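Local coordinates for succinate dehydrogenase subunit D (Mycolicibacterium smegmatis MC2 51, PDB 6LUM), which forms part of the membrane anchor of succinate dehydrogenase, binding haem and menaquinone and probably taking part in electron transfer between succinate and the quinone pool, at residues A99-A104 with L143-L148; E19-R24 with K122-F127. All coordinates share one frame; numbering follows the deposited sequence.

How the contacts relate
Both contacts use helix 123-149, but at different ends. Contact 1 lies in the buried part of the membrane domain, where 143-148, near the end of that helix, packs against the first half of helix 91-119 beside a haem and menaquinone. Contact 2 sits at the surface, where the N-cap and opening residues of the same helix, 122-127, meet the N-terminal extension 19-24. Their centres are about 35 Å apart, on opposite sides of the chain's centre. The chemistry changes with the setting: contact 1 joins leucine packing to one tryptophan-serine hydrogen bond, whereas contact 2 brings a glutamate carboxylate to a helix start, beside an aspartate salt-bridged to subunit B, with cardiolipin close by.

Contact 1 of 2, residues A99-A104 with L143-L148; sequences ALLWLA and LGSYVL. With HEM (protoporphyrin IX containing Fe), chain S; MQ9 (menaquinone-9), chain V.
L101 reaches across to G144 and S145 from a helix running almost exactly antiparallel to theirs, with 10.3 Å between the two short axes at closest approach. Its chi1 of 172° sets CG anti to the backbone N, and CD2 then lies over the opposing backbone, 3.7 Å from G144 C. Because G144 has no side chain, the leucine methyl meets the main chain directly. The same CD2 comes within 4.5 Å of L148 CD1, a looser apolar touch, while L101 CB packs on a haem methyl, CMD, at 3.7 Å. L148 itself lies beside the haem propionate that carries O2D.

One residue on, W102 uses its indole N-H. NE1 donates to S145 OG over 3.1 Å; the bond is bent, 138° at the hydrogen, and the oxygen sits 24° out of the ring plane. The hydroxyl also bonds to the carbonyl of L141, one turn earlier. S145 CB, meanwhile, rests 3.7 Å from the menaquinone methyl C5M.

With the indole as donor and the L141 carbonyl as acceptor, this buried serine hydroxyl is engaged in both roles, tying the two helices together between haem and quinone.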
# COMPACT_ATOMS: atom_id res chain seq x y z
N ALA B 99 27.94 -33.22 -19.84
CA ALA B 99 28.03 -32.03 -19.01
C ALA B 99 28.47 -30.83 -19.83
O ALA B 99 27.94 -29.73 -19.64
CB ALA B 99 28.98 -32.26 -17.86
N LEU B 100 29.43 -31.01 -20.73
CA LEU B 100 29.86 -29.91 -21.58
C LEU B 100 28.71 -29.39 -22.42
O LEU B 100 28.47 -28.18 -22.46
CB LEU B 100 31.02 -30.38 -22.45
CG LEU B 100 31.69 -29.44 -23.44
CD1 LEU B 100 32.03 -28.14 -22.79
CD2 LEU B 100 32.91 -30.08 -23.95
N LEU B 101 27.96 -30.28 -23.07
CA LEU B 101 26.83 -29.84 -23.89
C LEU B 101 25.82 -29.06 -23.07
O LEU B 101 25.42 -27.96 -23.45
CB LEU B 101 26.17 -31.04 -24.55
CG LEU B 101 24.86 -30.80 -25.29
CD1 LEU B 101 25.11 -30.32 -26.68
CD2 LEU B 101 24.10 -32.07 -25.32
N TRP B 102 25.39 -29.61 -21.94
CA TRP B 102 24.32 -28.97 -21.20
C TRP B 102 24.77 -27.66 -20.58
O TRP B 102 24.10 -26.63 -20.74
CB TRP B 102 23.77 -29.93 -20.15
CG TRP B 102 22.75 -30.80 -20.77
CD1 TRP B 102 22.98 -31.92 -21.48
CD2 TRP B 102 21.35 -30.58 -20.79
NE1 TRP B 102 21.80 -32.43 -21.94
CE2 TRP B 102 20.78 -31.62 -21.53
CE3 TRP B 102 20.51 -29.61 -20.25
CZ2 TRP B 102 19.42 -31.73 -21.74
CZ3 TRP B 102 19.16 -29.71 -20.46
CH2 TRP B 102 18.62 -30.76 -21.19
N LEU B 103 25.91 -27.65 -19.89
CA LEU B 103 26.40 -26.42 -19.29
C LEU B 103 26.67 -25.36 -20.34
O LEU B 103 26.30 -24.21 -20.17
CB LEU B 103 27.66 -26.70 -18.48
CG LEU B 103 27.46 -27.36 -17.12
CD1 LEU B 103 28.77 -27.48 -16.43
CD2 LEU B 103 26.51 -26.57 -16.29
N ALA B 104 27.32 -25.74 -21.45
CA ALA B 104 27.67 -24.75 -22.45
C ALA B 104 26.45 -24.18 -23.13
O ALA B 104 26.39 -22.97 -23.37
CB ALA B 104 28.60 -25.38 -23.49
N LEU B 143 19.26 -32.61 -29.89
CA LEU B 143 20.06 -33.34 -30.87
C LEU B 143 21.34 -33.88 -30.25
O LEU B 143 21.71 -35.04 -30.47
CB LEU B 143 20.36 -32.44 -32.06
CG LEU B 143 20.95 -33.16 -33.26
CD1 LEU B 143 20.04 -34.27 -33.69
CD2 LEU B 143 21.17 -32.17 -34.38
N GLY B 144 22.04 -33.05 -29.48
CA GLY B 144 23.24 -33.52 -28.82
C GLY B 144 22.96 -34.61 -27.82
O GLY B 144 23.70 -35.60 -27.74
N SER B 145 21.90 -34.47 -27.04
CA SER B 145 21.55 -35.49 -26.07
C SER B 145 21.20 -36.80 -26.76
O SER B 145 21.58 -37.87 -26.29
CB SER B 145 20.40 -35.02 -25.21
OG SER B 145 20.75 -33.86 -24.49
N TYR B 146 20.47 -36.73 -27.87
CA TYR B 146 20.13 -37.94 -28.61
C TYR B 146 21.39 -38.64 -29.10
O TYR B 146 21.54 -39.85 -28.92
CB TYR B 146 19.21 -37.61 -29.77
CG TYR B 146 18.93 -38.80 -30.64
CD1 TYR B 146 18.01 -39.73 -30.26
CD2 TYR B 146 19.61 -39.00 -31.82
CE1 TYR B 146 17.76 -40.82 -31.02
CE2 TYR B 146 19.36 -40.09 -32.59
CZ TYR B 146 18.44 -40.99 -32.18
OH TYR B 146 18.18 -42.10 -32.93
N VAL B 147 22.30 -37.89 -29.71
CA VAL B 147 23.51 -38.50 -30.25
C VAL B 147 24.34 -39.13 -29.14
O VAL B 147 24.90 -40.22 -29.31
CB VAL B 147 24.32 -37.45 -31.03
CG1 VAL B 147 25.59 -38.05 -31.54
CG2 VAL B 147 23.50 -36.95 -32.16
N LEU B 148 24.46 -38.47 -28.00
CA LEU B 148 25.22 -39.06 -26.90
C LEU B 148 24.55 -40.30 -26.35
O LEU B 148 25.20 -41.32 -26.14
CB LEU B 148 25.44 -38.03 -25.80
CG LEU B 148 26.58 -37.07 -25.97
CD1 LEU B 148 26.36 -35.92 -25.08
CD2 LEU B 148 27.79 -37.81 -25.51
CHA HEM S . 31.85 -32.68 -29.64
CHB HEM S . 35.93 -31.50 -31.90
CHC HEM S . 35.70 -27.20 -29.84
CHD HEM S . 31.86 -28.58 -27.25
C1A HEM S . 33.04 -32.63 -30.30
C2A HEM S . 33.70 -33.87 -30.62
C3A HEM S . 34.81 -33.55 -31.25
C4A HEM S . 34.86 -32.11 -31.32
CMA HEM S . 35.92 -34.44 -31.83
CAA HEM S . 33.07 -35.24 -30.24
CBA HEM S . 34.02 -36.41 -30.04
CGA HEM S . 34.26 -36.68 -28.59
O1A HEM S . 35.21 -37.42 -28.26
O2A HEM S . 33.50 -36.15 -27.75
C1B HEM S . 36.22 -30.22 -31.57
C2B HEM S . 37.26 -29.44 -32.14
C3B HEM S . 37.20 -28.24 -31.57
C4B HEM S . 36.10 -28.24 -30.63
CMB HEM S . 38.22 -30.00 -33.21
CAB HEM S . 38.08 -27.00 -31.83
CBB HEM S . 38.78 -26.84 -32.95
C1C HEM S . 34.64 -27.21 -28.97
C2C HEM S . 34.21 -26.10 -28.17
C3C HEM S . 33.15 -26.49 -27.46
C4C HEM S . 32.88 -27.85 -27.80
CMC HEM S . 34.91 -24.73 -28.20
CAC HEM S . 32.27 -25.74 -26.44
CBC HEM S . 32.34 -24.44 -26.21
C1D HEM S . 31.50 -29.82 -27.66
C2D HEM S . 30.38 -30.59 -27.21
C3D HEM S . 30.36 -31.74 -27.86
C4D HEM S . 31.48 -31.73 -28.75
CMD HEM S . 29.39 -30.14 -26.15
CAD HEM S . 29.33 -32.86 -27.69
CBD HEM S . 28.62 -33.08 -29.01
CGD HEM S . 27.37 -33.86 -28.80
O1D HEM S . 26.73 -34.24 -29.80
O2D HEM S . 27.04 -34.11 -27.63
NA HEM S . 33.72 -31.50 -30.77
NB HEM S . 35.52 -29.48 -30.65
NC HEM S . 33.80 -28.27 -28.71
ND HEM S . 32.16 -30.55 -28.60
FE HEM S . 33.77 -29.93 -29.72
C5 MQ9 V . 16.56 -37.95 -26.39
C5M MQ9 V . 17.19 -36.84 -25.53
C4 MQ9 V . 16.92 -39.30 -26.18
O4 MQ9 V . 17.87 -39.64 -25.15
C3 MQ9 V . 16.34 -40.31 -26.96
C2 MQ9 V . 15.44 -39.99 -27.92
C1 MQ9 V . 15.09 -38.64 -28.13
O1 MQ9 V . 14.14 -38.34 -29.15
C6 MQ9 V . 15.65 -37.63 -27.36
C3A MQ9 V . 16.70 -41.72 -26.75
C3B MQ9 V . 16.09 -42.73 -27.56
C3C MQ9 V . 15.17 -42.40 -28.53
C3D MQ9 V . 14.82 -41.01 -28.73
C7 MQ9 V . 15.28 -36.15 -27.58
C8 MQ9 V . 13.73 -35.81 -27.63
C9 MQ9 V . 13.31 -34.74 -26.57
C10 MQ9 V . 12.99 -35.40 -25.29
C11 MQ9 V . 12.06 -33.98 -27.08
C12 MQ9 V . 11.11 -33.61 -25.92
C13 MQ9 V . 11.23 -32.09 -25.50
C14 MQ9 V . 10.04 -31.28 -26.04
C15 MQ9 V . 9.50 -30.38 -24.93
C16 MQ9 V . 10.52 -30.44 -27.19
C17 MQ9 V . 10.33 -31.17 -28.55

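Contact 2 of 2, residues E19-R24 with K122-F127; sequences EREHDR and KNVTKF
The start of helix 123-149, with K122 at its N-cap, receives the type I turn E21-R24 of the N-terminal extension, and E21 makes the broadest contact with it. The turn is closed by R24 N bonding to E21 O at 3.2 Å. From its first residue the E21 side chain leaves at chi1 63°, with CG between the backbone N and carbonyl carbon, then runs extended, which carries the carboxylate to the helix start. One oxygen, OE1, lies 3.6 Å from K122 CB; the other, OE2, is 3.5 Å from N123 CB, with the carboxylate and amide planes 54° apart. R24 comes at N123 nearly at a right angle, its aliphatic CD 4.1 Å from N123 CG.

V124 touches both acids of the turn with one methyl: CG2 is 3.6 Å from D23 OD2 and 3.9 Å from E21 OE1. D23 finds its strong partner elsewhere, in a salt bridge to R255 of subunit B, whose F259 also packs on D23, N123 and V124. K122 NZ is 6.0 Å from E21 OE1, not in contact, and turns instead to cardiolipin; the covalent link modelled there is doubtful. T125 OG1 hydrogen-bonds the same lipid.

The E21 carboxylate, lying at the N-terminal end of the helix, would probably be stabilised by the positive end of its dipole. An acidic side chain near a helix N terminus is a familiar pattern; here it occurs where the membrane anchor, its lipid and the iron-sulfur subunit B come together.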
# COMPACT_ATOMS: atom_id res chain seq x y z
N GLU B 19 3.49 7.46 -26.97
CA GLU B 19 3.27 6.08 -27.40
C GLU B 19 4.50 5.59 -28.15
O GLU B 19 4.80 6.06 -29.26
CB GLU B 19 2.02 6.01 -28.27
CG GLU B 19 1.73 4.65 -28.87
CD GLU B 19 0.64 4.71 -29.92
OE1 GLU B 19 0.36 3.67 -30.55
OE2 GLU B 19 0.05 5.79 -30.10
N ARG B 20 5.23 4.64 -27.55
CA ARG B 20 6.39 4.06 -28.21
C ARG B 20 5.97 3.20 -29.39
O ARG B 20 6.30 3.49 -30.55
CB ARG B 20 7.19 3.23 -27.20
CG ARG B 20 7.73 4.03 -26.04
CD ARG B 20 8.80 4.98 -26.52
NE ARG B 20 10.00 4.26 -26.96
CZ ARG B 20 10.91 4.77 -27.78
NH1 ARG B 20 10.76 5.99 -28.27
NH2 ARG B 20 11.97 4.04 -28.12
N GLU B 21 5.23 2.13 -29.12
CA GLU B 21 4.66 1.27 -30.13
C GLU B 21 3.23 0.94 -29.73
O GLU B 21 2.78 1.28 -28.64
CB GLU B 21 5.48 -0.01 -30.31
CG GLU B 21 5.52 -0.89 -29.08
CD GLU B 21 6.32 -2.15 -29.30
OE1 GLU B 21 6.85 -2.33 -30.42
OE2 GLU B 21 6.41 -2.97 -28.37
N HIS B 22 2.52 0.25 -30.62
CA HIS B 22 1.10 0.02 -30.40
C HIS B 22 0.86 -0.87 -29.19
O HIS B 22 -0.11 -0.66 -28.44
CB HIS B 22 0.47 -0.60 -31.64
CG HIS B 22 -0.96 -0.20 -31.86
ND1 HIS B 22 -1.33 1.09 -32.16
CD2 HIS B 22 -2.10 -0.92 -31.82
CE1 HIS B 22 -2.64 1.15 -32.29
NE2 HIS B 22 -3.13 -0.06 -32.09
N ASP B 23 1.72 -1.85 -28.96
CA ASP B 23 1.53 -2.82 -27.89
C ASP B 23 2.03 -2.31 -26.55
O ASP B 23 1.91 -3.04 -25.56
CB ASP B 23 2.26 -4.11 -28.25
CG ASP B 23 1.70 -4.75 -29.49
OD1 ASP B 23 0.48 -4.62 -29.74
OD2 ASP B 23 2.47 -5.37 -30.25
N ARG B 24 2.57 -1.11 -26.49
CA ARG B 24 3.20 -0.60 -25.27
C ARG B 24 2.31 0.46 -24.63
O ARG B 24 2.11 1.53 -25.22
CB ARG B 24 4.57 -0.01 -25.60
CG ARG B 24 5.43 0.28 -24.39
CD ARG B 24 6.26 -0.91 -24.02
NE ARG B 24 6.58 -0.96 -22.60
CZ ARG B 24 7.64 -0.38 -22.05
NH1 ARG B 24 8.48 0.30 -22.81
NH2 ARG B 24 7.85 -0.48 -20.75
N LYS B 122 12.48 -2.83 -29.81
CA LYS B 122 11.05 -3.03 -29.65
C LYS B 122 10.77 -4.31 -28.87
O LYS B 122 11.51 -5.29 -28.95
CB LYS B 122 10.36 -3.09 -31.00
CG LYS B 122 10.58 -1.87 -31.84
CD LYS B 122 9.78 -1.94 -33.11
CE LYS B 122 10.67 -1.79 -34.33
NZ LYS B 122 10.10 -2.51 -35.50
N ASN B 123 9.67 -4.30 -28.13
CA ASN B 123 9.31 -5.45 -27.33
C ASN B 123 8.86 -6.62 -28.19
O ASN B 123 9.02 -7.77 -27.79
CB ASN B 123 8.23 -5.08 -26.33
CG ASN B 123 8.64 -3.95 -25.44
OD1 ASN B 123 8.36 -2.79 -25.73
ND2 ASN B 123 9.31 -4.27 -24.35
N VAL B 124 8.33 -6.35 -29.38
CA VAL B 124 7.98 -7.43 -30.28
C VAL B 124 9.23 -8.11 -30.82
O VAL B 124 9.30 -9.34 -30.89
CB VAL B 124 7.09 -6.89 -31.42
CG1 VAL B 124 6.56 -8.02 -32.24
CG2 VAL B 124 5.97 -6.08 -30.85
N THR B 125 10.23 -7.32 -31.20
CA THR B 125 11.50 -7.89 -31.62
C THR B 125 12.13 -8.70 -30.51
O THR B 125 12.66 -9.79 -30.75
CB THR B 125 12.46 -6.79 -32.06
OG1 THR B 125 11.79 -5.91 -32.97
CG2 THR B 125 13.64 -7.39 -32.76
N LYS B 126 12.09 -8.19 -29.29
CA LYS B 126 12.63 -8.93 -28.16
C LYS B 126 11.91 -10.25 -27.97
O LYS B 126 12.54 -11.29 -27.76
CB LYS B 126 12.55 -8.07 -26.91
CG LYS B 126 13.41 -8.51 -25.79
CD LYS B 126 13.10 -7.72 -24.56
CE LYS B 126 13.50 -8.48 -23.33
NZ LYS B 126 12.90 -7.90 -22.12
N PHE B 127 10.58 -10.24 -28.05
CA PHE B 127 9.81 -11.46 -27.88
C PHE B 127 10.17 -12.50 -28.93
O PHE B 127 10.43 -13.66 -28.61
CB PHE B 127 8.31 -11.14 -27.94
CG PHE B 127 7.43 -12.34 -27.75
CD1 PHE B 127 7.13 -12.79 -26.49
CD2 PHE B 127 6.91 -13.00 -28.83
CE1 PHE B 127 6.33 -13.88 -26.32
CE2 PHE B 127 6.11 -14.09 -28.66
CZ PHE B 127 5.82 -14.52 -27.40